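Local coordinates for protein cysteine desulfurase (Thermococcus onnurineus, PDB 5B89) that probably catalyses the pyridoxal 5'-phosphate-dependent removal of sulfur from L-cysteine, passing it to a sulfur carrier and leaving L-alanine, at residues F97-F102 and E252-F257; N111-G116 and G245-R250; K170-A175 and E194-I199; G265-V270 and Y275-P280. All coordinates share one frame; numbering follows the deposited sequence.

Contact 1: residues F97-F102 and E252-F257; sequences FEEIVF and EFFDTF
The ring of Phe-254 reaches the 97-102 segment with its far end, and everything it meets there belongs to Glu-98 and Glu-99. The side-chain contacts are few. CG of Glu-98 lies in the plane of the ring at its edge, 4.0 Å from CE2 of Phe-254. CG of Glu-99 comes within 4.0 Å of CZ of the same ring. Both glutamates thus offer their methylenes to the phenylalanine, whose long, flat side chain can span from the loop to the 3-10 turn; in Glu-98 a first torsion of 58° swings CG between its backbone N and carbonyl carbon.

The backbone adds one more contact: O of Glu-98 lies 3.4 Å from CZ of Phe-254, oblique to the ring. With an alanine in place of Phe-254 the ring would be gone, and the methylenes of Glu-98 and Glu-99 would probably lose their apolar neighbour, opening a gap.

The carboxylate of Glu-99 is engaged elsewhere, taking hydrogen bonds from the backbone N of Lys-96 and Glu-251. The 3-10 turn 97-99 leads into strand 100-103, the edge strand of the sheet within this chain, beside strand 245-249; the 252-257 loop follows that second strand, and Phe-254 also packs on Ile-249 and Pro-280.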
# COMPACT_ATOMS: atom_id res chain seq x y z
N PHE B 97 9.05 18.83 -0.46
CA PHE B 97 7.91 18.09 -1.11
C PHE B 97 8.38 16.98 -1.96
O PHE B 97 7.86 15.83 -1.84
CB PHE B 97 7.18 19.14 -1.98
CG PHE B 97 5.95 18.59 -2.71
CD1 PHE B 97 4.73 18.59 -2.08
CD2 PHE B 97 6.04 18.13 -4.00
CE1 PHE B 97 3.61 18.12 -2.79
CE2 PHE B 97 4.91 17.63 -4.67
CZ PHE B 97 3.73 17.67 -4.04
N GLU B 98 9.30 17.18 -2.88
CA GLU B 98 9.67 16.20 -3.84
C GLU B 98 10.47 14.97 -3.34
O GLU B 98 10.69 14.05 -4.07
CB GLU B 98 10.43 16.82 -5.01
CG GLU B 98 11.66 17.54 -4.67
CD GLU B 98 11.37 19.03 -4.48
OE1 GLU B 98 10.37 19.53 -3.89
OE2 GLU B 98 12.43 19.72 -4.86
N GLU B 99 10.89 15.12 -2.08
CA GLU B 99 11.68 14.05 -1.47
C GLU B 99 10.79 13.01 -0.74
O GLU B 99 11.37 12.06 -0.17
CB GLU B 99 12.66 14.63 -0.45
CG GLU B 99 13.75 15.51 -1.11
CD GLU B 99 14.61 16.33 -0.13
OE1 GLU B 99 15.91 16.34 -0.39
OE2 GLU B 99 14.08 16.86 0.86
N ILE B 100 9.48 13.24 -0.73
CA ILE B 100 8.53 12.32 -0.04
C ILE B 100 7.86 11.37 -1.00
O ILE B 100 7.24 11.86 -1.96
CB ILE B 100 7.51 13.08 0.76
CG1 ILE B 100 8.13 14.02 1.84
CG2 ILE B 100 6.44 12.18 1.33
CD1 ILE B 100 8.94 13.23 2.81
N VAL B 101 8.03 10.06 -0.78
CA VAL B 101 7.36 9.02 -1.58
C VAL B 101 6.41 8.27 -0.64
O VAL B 101 6.79 7.85 0.46
CB VAL B 101 8.37 8.07 -2.17
CG1 VAL B 101 7.80 6.84 -2.92
CG2 VAL B 101 9.34 8.81 -3.15
N PHE B 102 5.18 8.02 -1.07
CA PHE B 102 4.27 7.19 -0.32
C PHE B 102 4.40 5.75 -0.73
O PHE B 102 4.44 5.37 -1.90
CB PHE B 102 2.83 7.69 -0.47
CG PHE B 102 2.57 9.01 0.18
CD1 PHE B 102 2.67 9.10 1.56
CD2 PHE B 102 2.18 10.15 -0.52
CE1 PHE B 102 2.44 10.30 2.21
CE2 PHE B 102 1.91 11.33 0.16
CZ PHE B 102 1.98 11.41 1.50
N GLU B 252 19.82 14.68 -3.45
CA GLU B 252 21.03 14.27 -4.02
C GLU B 252 21.09 12.88 -4.60
O GLU B 252 21.95 12.54 -5.44
CB GLU B 252 22.17 14.55 -3.09
CG GLU B 252 22.76 13.40 -2.38
CD GLU B 252 24.21 13.69 -1.94
OE1 GLU B 252 25.13 12.84 -2.13
OE2 GLU B 252 24.43 14.80 -1.38
N PHE B 253 20.15 11.95 -4.23
CA PHE B 253 20.04 10.66 -4.80
C PHE B 253 19.06 10.47 -5.90
O PHE B 253 18.94 9.36 -6.41
CB PHE B 253 19.70 9.65 -3.63
CG PHE B 253 20.82 9.58 -2.64
CD1 PHE B 253 21.89 8.68 -2.82
CD2 PHE B 253 20.86 10.49 -1.61
CE1 PHE B 253 22.96 8.70 -1.90
CE2 PHE B 253 21.94 10.50 -0.76
CZ PHE B 253 22.94 9.62 -0.92
N PHE B 254 18.43 11.55 -6.38
CA PHE B 254 17.46 11.36 -7.51
C PHE B 254 18.15 10.80 -8.76
O PHE B 254 17.49 10.12 -9.50
CB PHE B 254 16.78 12.66 -7.80
CG PHE B 254 15.87 13.19 -6.74
CD1 PHE B 254 15.40 12.42 -5.62
CD2 PHE B 254 15.34 14.48 -6.79
CE1 PHE B 254 14.46 12.96 -4.77
CE2 PHE B 254 14.45 15.00 -5.90
CZ PHE B 254 13.99 14.19 -4.86
N ASP B 255 19.44 11.07 -8.99
CA ASP B 255 20.15 10.55 -10.23
C ASP B 255 20.80 9.19 -10.00
O ASP B 255 21.50 8.70 -10.85
CB ASP B 255 21.28 11.55 -10.67
CG ASP B 255 20.72 12.84 -11.29
OD1 ASP B 255 19.56 12.83 -11.75
OD2 ASP B 255 21.45 13.87 -11.28
N THR B 256 20.65 8.59 -8.83
CA THR B 256 21.36 7.37 -8.41
C THR B 256 20.26 6.27 -8.17
O THR B 256 20.36 5.16 -8.57
CB THR B 256 22.12 7.58 -7.06
OG1 THR B 256 23.12 8.58 -7.25
CG2 THR B 256 22.80 6.27 -6.54
N PHE B 257 19.16 6.68 -7.54
CA PHE B 257 18.20 5.70 -7.03
C PHE B 257 17.32 5.18 -8.13
O PHE B 257 16.57 5.99 -8.70
CB PHE B 257 17.37 6.40 -5.97
CG PHE B 257 16.38 5.48 -5.24
CD1 PHE B 257 16.84 4.53 -4.35
CD2 PHE B 257 15.06 5.60 -5.43
CE1 PHE B 257 15.95 3.70 -3.73
CE2 PHE B 257 14.15 4.77 -4.76
CZ PHE B 257 14.64 3.80 -3.95

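Contact 2: residues N111-G116 and G245-R250; sequences NLVALG and GVLYIR
Leu-247 rises from its strand toward the helix and sends one methyl to Val-113 and the other to Leu-112. The contact is wholly apolar. CD1 of Leu-247 meets CG2 of Val-113 at 3.6 Å, a close methyl-to-methyl approach, while CD2 of Leu-247 lies 4.2 Å from CB of Leu-112. Leucine suits this place because its forked end can address two successive helix residues at once. Its CG is anti to the backbone N (chi1 175°), which carries the fork away from the strand. On Val-113 the touching methyl, CG2, is the one beside the backbone N, and the two side chains meet at a slant.

This is a helix laid on a beta-sheet, as in the large domain of fold-type I pyridoxal-phosphate enzymes, where a mixed seven-stranded sheet is flanked by helices. Helix 106-117 packs here on strand 245-249, with Val-113 and Leu-247 the closest backbone pair, their CA atoms 8.5 Å apart. The same helix begins near the cofactor: Ser-107, a pyridoxal 5'-phosphate-binding residue, has its side chain about 9 Å from that of Leu-112.

Hydrogen bonding of the helix backbone is internal here: N of Leu-115 bonds to O of Asn-111 at 2.9 Å, and N of Gly-116 to O of Leu-112 at 2.8 Å. On the strand side it goes to the neighbouring strands 100-103 and 229-233. Trp-141 and Phe-229 also pack on Val-113, and ND2 of Asn-111 bonds to O of Ile-262 of the second subunit.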
# COMPACT_ATOMS: atom_id res chain seq x y z
N ASN B 111 12.65 -1.96 1.87
CA ASN B 111 12.90 -2.86 0.73
C ASN B 111 13.17 -2.02 -0.51
O ASN B 111 14.04 -2.37 -1.30
CB ASN B 111 11.72 -3.78 0.45
CG ASN B 111 11.79 -5.05 1.29
OD1 ASN B 111 12.32 -6.10 0.87
ND2 ASN B 111 11.22 -5.00 2.50
N LEU B 112 12.41 -0.94 -0.74
CA LEU B 112 12.64 -0.08 -1.92
C LEU B 112 14.02 0.52 -1.88
O LEU B 112 14.63 0.67 -2.96
CB LEU B 112 11.57 1.00 -2.05
CG LEU B 112 10.16 0.50 -2.33
CD1 LEU B 112 9.30 1.76 -2.35
CD2 LEU B 112 10.09 -0.32 -3.59
N VAL B 113 14.51 0.91 -0.73
CA VAL B 113 15.88 1.44 -0.65
C VAL B 113 16.86 0.39 -1.13
O VAL B 113 17.75 0.74 -1.95
CB VAL B 113 16.24 1.97 0.75
CG1 VAL B 113 17.72 2.46 0.85
CG2 VAL B 113 15.30 3.05 1.20
N ALA B 114 16.76 -0.80 -0.57
CA ALA B 114 17.74 -1.85 -0.93
C ALA B 114 17.57 -2.17 -2.43
O ALA B 114 18.66 -2.33 -3.14
CB ALA B 114 17.51 -3.10 -0.09
N LEU B 115 16.37 -2.28 -2.99
CA LEU B 115 16.22 -2.65 -4.38
C LEU B 115 16.71 -1.50 -5.21
O LEU B 115 17.42 -1.80 -6.21
CB LEU B 115 14.74 -2.88 -4.67
CG LEU B 115 14.18 -4.20 -4.05
CD1 LEU B 115 12.65 -4.23 -4.16
CD2 LEU B 115 14.74 -5.45 -4.72
N GLY B 116 16.43 -0.26 -4.87
CA GLY B 116 16.82 0.87 -5.68
C GLY B 116 18.28 1.27 -5.65
O GLY B 116 18.70 1.98 -6.51
N GLY B 245 2.72 4.30 4.23
CA GLY B 245 4.08 4.53 4.71
C GLY B 245 4.71 5.66 3.97
O GLY B 245 4.25 6.12 2.92
N VAL B 246 5.89 6.05 4.46
CA VAL B 246 6.68 7.13 3.84
C VAL B 246 8.10 6.65 3.62
O VAL B 246 8.65 5.95 4.45
CB VAL B 246 6.63 8.38 4.74
CG1 VAL B 246 7.63 9.44 4.22
CG2 VAL B 246 5.26 8.94 4.85
N LEU B 247 8.62 7.00 2.45
CA LEU B 247 10.03 6.89 2.14
C LEU B 247 10.52 8.28 1.76
O LEU B 247 10.09 8.89 0.76
CB LEU B 247 10.32 5.91 1.06
CG LEU B 247 11.83 5.83 0.58
CD1 LEU B 247 12.67 5.46 1.72
CD2 LEU B 247 11.93 4.92 -0.61
N TYR B 248 11.46 8.81 2.57
CA TYR B 248 12.20 10.01 2.21
C TYR B 248 13.43 9.65 1.49
O TYR B 248 14.18 8.76 1.89
CB TYR B 248 12.61 10.74 3.51
CG TYR B 248 13.72 11.79 3.40
CD1 TYR B 248 13.46 13.03 2.86
CD2 TYR B 248 14.97 11.47 3.76
CE1 TYR B 248 14.43 13.97 2.81
CE2 TYR B 248 15.96 12.39 3.68
CZ TYR B 248 15.67 13.62 3.19
OH TYR B 248 16.65 14.67 3.08
N ILE B 249 13.60 10.33 0.34
CA ILE B 249 14.78 10.22 -0.53
C ILE B 249 15.39 11.56 -0.70
O ILE B 249 14.81 12.48 -1.29
CB ILE B 249 14.41 9.69 -1.91
CG1 ILE B 249 13.67 8.33 -1.84
CG2 ILE B 249 15.63 9.64 -2.81
CD1 ILE B 249 13.09 7.88 -3.15
N ARG B 250 16.57 11.78 -0.09
CA ARG B 250 17.21 13.10 -0.28
C ARG B 250 17.59 13.34 -1.76
O ARG B 250 17.98 12.46 -2.48
CB ARG B 250 18.48 13.06 0.60
CG ARG B 250 19.20 14.40 0.68
CD ARG B 250 20.10 14.63 1.86
NE ARG B 250 21.21 13.87 1.58
CZ ARG B 250 22.36 14.34 1.04
NH1 ARG B 250 22.44 15.60 0.56
NH2 ARG B 250 23.42 13.51 0.93

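Contact 3: residues K170-A175 and E194-I199; sequences KKIKGA and EELGKI
Two helices that flank the central sheet of the large domain meet here, where helix 165-172 ends against helix 193-203. Ile-172, the last helical residue of its segment, carries the contact on one side, and Ile-199 and Leu-196 receive it on the other. The nearest approach joins two beta-branch methyls: CG2 of Ile-172 is 3.8 Å from CG2 of Ile-199. That single methyl of Ile-199 also lies 3.9 Å from CB and 3.9 Å from CD1 of Ile-172, nestling along the flank of the side chain, and the two isoleucines cross at about a right angle. In Ile-172, CG1 is anti to the carbonyl carbon (chi1 -67°) and the chain runs on extended, which carries CD1 past Ile-199 to Leu-196, 4.3 Å from its CD2. Isoleucine suits position 199 because the branch at CB sets a methyl toward Ile-172; at Ile-172 the longer arm also reaches a second neighbour.

Directly after Ile-172 the chain leaves the helix in a type II turn, closed by a bond from N of Ala-175 to O of Ile-172 (2.8 Å). Gly-174 sits in the turn with a positive phi of 81°, where a side chain would collide with the preceding carbonyl. Leu-163, Leu-165 and Ala-168 extend the apolar patch around Leu-196. Helix 165-172, strand 177-181 and helix 193-203 follow one another in the chain, the helix-strand-helix succession typical of an alpha/beta domain.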
# COMPACT_ATOMS: atom_id res chain seq x y z
N LYS B 170 34.58 2.86 13.99
CA LYS B 170 35.43 1.93 13.33
C LYS B 170 34.74 1.20 12.23
O LYS B 170 35.28 1.07 11.18
CB LYS B 170 36.01 0.91 14.29
CG LYS B 170 36.98 1.53 15.24
CD LYS B 170 37.35 0.66 16.42
CE LYS B 170 38.37 1.43 17.25
NZ LYS B 170 38.61 0.98 18.65
N LYS B 171 33.55 0.71 12.48
CA LYS B 171 32.83 -0.02 11.48
C LYS B 171 32.34 0.82 10.32
O LYS B 171 32.31 0.35 9.23
CB LYS B 171 31.64 -0.72 12.11
CG LYS B 171 32.02 -1.79 13.13
CD LYS B 171 31.41 -3.08 12.74
CE LYS B 171 32.04 -4.25 13.47
NZ LYS B 171 31.68 -4.26 14.91
N ILE B 172 31.95 2.05 10.60
CA ILE B 172 31.32 2.92 9.56
C ILE B 172 32.42 3.45 8.59
O ILE B 172 32.13 3.70 7.42
CB ILE B 172 30.53 4.05 10.17
CG1 ILE B 172 29.32 3.42 10.91
CG2 ILE B 172 30.08 5.05 9.14
CD1 ILE B 172 28.57 4.44 11.76
N LYS B 173 33.66 3.57 9.07
CA LYS B 173 34.78 3.95 8.17
C LYS B 173 34.89 2.89 7.08
O LYS B 173 34.94 1.70 7.32
CB LYS B 173 36.09 4.08 8.99
CG LYS B 173 37.32 4.39 8.09
CD LYS B 173 38.63 4.16 8.86
CE LYS B 173 39.86 4.40 7.99
NZ LYS B 173 39.88 5.78 7.41
N GLY B 174 34.83 3.35 5.82
CA GLY B 174 34.85 2.43 4.71
C GLY B 174 33.53 1.77 4.35
O GLY B 174 33.50 0.95 3.46
N ALA B 175 32.44 2.09 5.10
CA ALA B 175 31.19 1.48 4.73
C ALA B 175 30.54 2.20 3.52
O ALA B 175 30.61 3.41 3.46
CB ALA B 175 30.23 1.60 5.92
N GLU B 194 21.73 11.02 15.57
CA GLU B 194 22.40 12.18 15.05
C GLU B 194 23.89 11.94 14.97
O GLU B 194 24.51 12.26 14.02
CB GLU B 194 22.09 13.39 15.90
CG GLU B 194 20.62 13.75 15.95
CD GLU B 194 20.38 14.83 16.96
OE1 GLU B 194 19.51 14.64 17.80
OE2 GLU B 194 21.13 15.82 16.92
N GLU B 195 24.44 11.32 16.00
CA GLU B 195 25.86 11.03 16.01
C GLU B 195 26.26 9.99 15.00
O GLU B 195 27.24 10.14 14.37
CB GLU B 195 26.31 10.63 17.40
CG GLU B 195 27.82 10.50 17.53
CD GLU B 195 28.60 11.79 17.17
OE1 GLU B 195 28.16 12.89 17.45
OE2 GLU B 195 29.66 11.64 16.58
N LEU B 196 25.45 8.95 14.86
CA LEU B 196 25.72 7.92 13.88
C LEU B 196 25.66 8.58 12.47
O LEU B 196 26.47 8.22 11.59
CB LEU B 196 24.68 6.77 13.99
CG LEU B 196 24.82 5.99 15.32
CD1 LEU B 196 23.59 5.13 15.50
CD2 LEU B 196 26.00 5.07 15.19
N GLY B 197 24.69 9.45 12.22
CA GLY B 197 24.57 10.13 10.95
C GLY B 197 25.76 11.02 10.68
O GLY B 197 26.16 11.14 9.53
N LYS B 198 26.21 11.70 11.67
CA LYS B 198 27.45 12.54 11.56
C LYS B 198 28.59 11.67 11.17
O LYS B 198 29.35 12.01 10.21
CB LYS B 198 27.74 13.34 12.80
CG LYS B 198 29.09 14.07 12.75
CD LYS B 198 29.39 14.75 14.08
CE LYS B 198 30.94 15.08 14.26
NZ LYS B 198 31.41 15.86 13.10
N ILE B 199 28.83 10.55 11.79
CA ILE B 199 29.81 9.60 11.41
C ILE B 199 29.71 9.14 9.98
O ILE B 199 30.68 9.14 9.20
CB ILE B 199 29.93 8.40 12.37
CG1 ILE B 199 30.23 8.87 13.82
CG2 ILE B 199 30.98 7.46 11.90
CD1 ILE B 199 29.99 7.82 14.88

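Contact 4: residues G265-V270 and Y275-P280; sequences GTIEDV and YKLTEP
Ile-267 to Val-270 and Tyr-275 to Leu-277 pair as the two arms of an antiparallel beta hairpin, interrupted by a classic beta bulge. Glu-268 and Asp-269 both face Lys-276, and the carbonyl O of Lys-276 takes a bond of 2.8 Å from N of Glu-268 and a weak one from N of Asp-269. In return, N of Lys-276 bonds to O of Asp-269. Beyond the bulge, N of Thr-278 reaches O of Thr-266 at 2.9 Å. The hairpin lies against the second subunit, and Gly-265 is about 8 Å from a bound pyridoxal-5'-phosphate.

The tight part lies round Thr-266 and Leu-277, whose side chains run alongside each other in the same direction. CD2 of Leu-277 comes within 3.3 Å of the carbonyl O of Thr-266 and 3.5 Å of its OG1, a hydroxyl bonded to O of Gly-263. A first torsion of 74° places OG1 between backbone N and carbonyl carbon, beside the leucine methyl. Leucine fits because its branch can also touch Ile-267, CD2 to CG2 at 4.2 Å. Further along, Val-270 CG2 rests against CB of Tyr-275, and His-135 and Gln-142 of the second subunit pack on these two residues.

The looser, solvent side holds the long polar chains of Glu-268 and Lys-276, which suit an exposed surface. Asp-269, at its border, is held through OD1 by a salt bridge to Lys-382 of the second subunit. Its OD2 is 5.0 Å from NZ of Lys-276; a water bridges them, donating to OD2 at 2.6 Å and weakly accepting from NZ.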
# COMPACT_ATOMS: atom_id res chain seq x y z
N GLY B 265 1.65 6.56 -13.93
CA GLY B 265 2.00 7.75 -13.16
C GLY B 265 3.50 7.99 -13.04
O GLY B 265 3.84 9.07 -12.50
N THR B 266 4.36 7.13 -13.54
CA THR B 266 5.77 7.27 -13.39
C THR B 266 6.48 7.84 -14.63
O THR B 266 7.67 7.93 -14.63
CB THR B 266 6.49 6.01 -12.91
OG1 THR B 266 6.56 5.04 -13.98
CG2 THR B 266 5.83 5.46 -11.70
N ILE B 267 5.72 8.04 -15.68
CA ILE B 267 6.34 8.26 -17.02
C ILE B 267 6.18 9.66 -17.57
O ILE B 267 5.29 10.39 -17.22
CB ILE B 267 5.74 7.23 -18.06
CG1 ILE B 267 4.26 7.47 -18.36
CG2 ILE B 267 5.97 5.83 -17.53
CD1 ILE B 267 3.91 8.47 -19.45
N GLU B 268 7.08 9.97 -18.46
CA GLU B 268 6.96 11.15 -19.37
C GLU B 268 6.54 10.72 -20.81
O GLU B 268 5.78 11.45 -21.41
CB GLU B 268 8.38 11.77 -19.45
CG GLU B 268 8.57 12.74 -20.59
CD GLU B 268 9.72 13.68 -20.34
OE1 GLU B 268 9.51 14.89 -20.56
OE2 GLU B 268 10.81 13.20 -19.91
N ASP B 269 7.01 9.55 -21.23
CA ASP B 269 6.60 8.98 -22.55
C ASP B 269 6.81 7.51 -22.54
O ASP B 269 7.68 6.96 -21.83
CB ASP B 269 7.42 9.63 -23.68
CG ASP B 269 6.80 9.46 -25.05
OD1 ASP B 269 5.60 9.14 -25.18
OD2 ASP B 269 7.59 9.77 -25.99
N VAL B 270 5.99 6.82 -23.39
CA VAL B 270 6.02 5.38 -23.54
C VAL B 270 5.68 5.03 -25.02
O VAL B 270 4.78 5.66 -25.62
CB VAL B 270 4.99 4.65 -22.60
CG1 VAL B 270 5.04 3.14 -22.83
CG2 VAL B 270 5.18 5.04 -21.14
N TYR B 275 10.48 3.33 -22.66
CA TYR B 275 9.86 4.39 -21.85
C TYR B 275 10.86 5.38 -21.33
O TYR B 275 12.04 5.10 -21.24
CB TYR B 275 9.09 3.74 -20.63
CG TYR B 275 10.06 2.92 -19.72
CD1 TYR B 275 10.34 1.54 -19.92
CD2 TYR B 275 10.63 3.52 -18.55
CE1 TYR B 275 11.21 0.86 -19.06
CE2 TYR B 275 11.48 2.83 -17.73
CZ TYR B 275 11.73 1.52 -17.95
OH TYR B 275 12.60 0.85 -17.14
N LYS B 276 10.37 6.54 -20.96
CA LYS B 276 11.13 7.61 -20.22
C LYS B 276 10.32 7.92 -18.95
O LYS B 276 9.10 8.15 -18.99
CB LYS B 276 11.26 8.86 -21.06
CG LYS B 276 12.06 8.66 -22.34
CD LYS B 276 11.98 9.99 -23.04
CE LYS B 276 12.95 9.97 -24.22
NZ LYS B 276 12.50 8.97 -25.20
N LEU B 277 11.04 8.00 -17.83
CA LEU B 277 10.35 8.30 -16.54
C LEU B 277 10.23 9.77 -16.26
O LEU B 277 11.05 10.53 -16.83
CB LEU B 277 11.09 7.62 -15.44
CG LEU B 277 11.08 6.08 -15.55
CD1 LEU B 277 11.85 5.47 -14.42
CD2 LEU B 277 9.66 5.47 -15.63
N THR B 278 9.22 10.17 -15.51
CA THR B 278 9.03 11.53 -15.02
C THR B 278 9.92 11.86 -13.80
O THR B 278 10.81 11.07 -13.46
CB THR B 278 7.58 11.82 -14.70
OG1 THR B 278 7.39 13.24 -14.74
CG2 THR B 278 7.06 11.16 -13.49
N GLU B 279 9.77 13.05 -13.35
CA GLU B 279 10.58 13.55 -12.22
C GLU B 279 10.01 13.08 -10.87
O GLU B 279 8.80 12.78 -10.73
CB GLU B 279 10.65 15.07 -12.25
CG GLU B 279 11.24 15.71 -13.54
CD GLU B 279 12.59 15.14 -13.97
OE1 GLU B 279 13.60 15.37 -13.27
OE2 GLU B 279 12.64 14.42 -15.01
N PRO B 280 10.81 13.13 -9.81
CA PRO B 280 10.29 12.90 -8.43
C PRO B 280 9.29 13.91 -8.01
O PRO B 280 9.34 15.09 -8.43
CB PRO B 280 11.58 13.03 -7.60
CG PRO B 280 12.67 12.66 -8.52
CD PRO B 280 12.29 13.33 -9.76
O HOH W 1 9.89 10.93 -25.83

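Overall arrangement
Contacts 2 and 3 are buried and aliphatic in their side-chain contacts: one sets a helix on the central sheet, the other joins two helices flanking it. Contact 1 is partly buried, adding a ring and glutamate methylenes. Contact 4, at the surface, relies mainly on backbone hydrogen bonds and a water. Contacts 1 and 2 share neighbouring strands 100-103 and 245-249, and N of Val-101 probably bonds to O of Leu-247 between them (2.8 Å). Contact 1 also touches contact 4 through Phe-254 and Pro-280. Contact 3 stands apart and touches no other chain of the assembly, whereas contacts 2 and 4 both reach the second subunit.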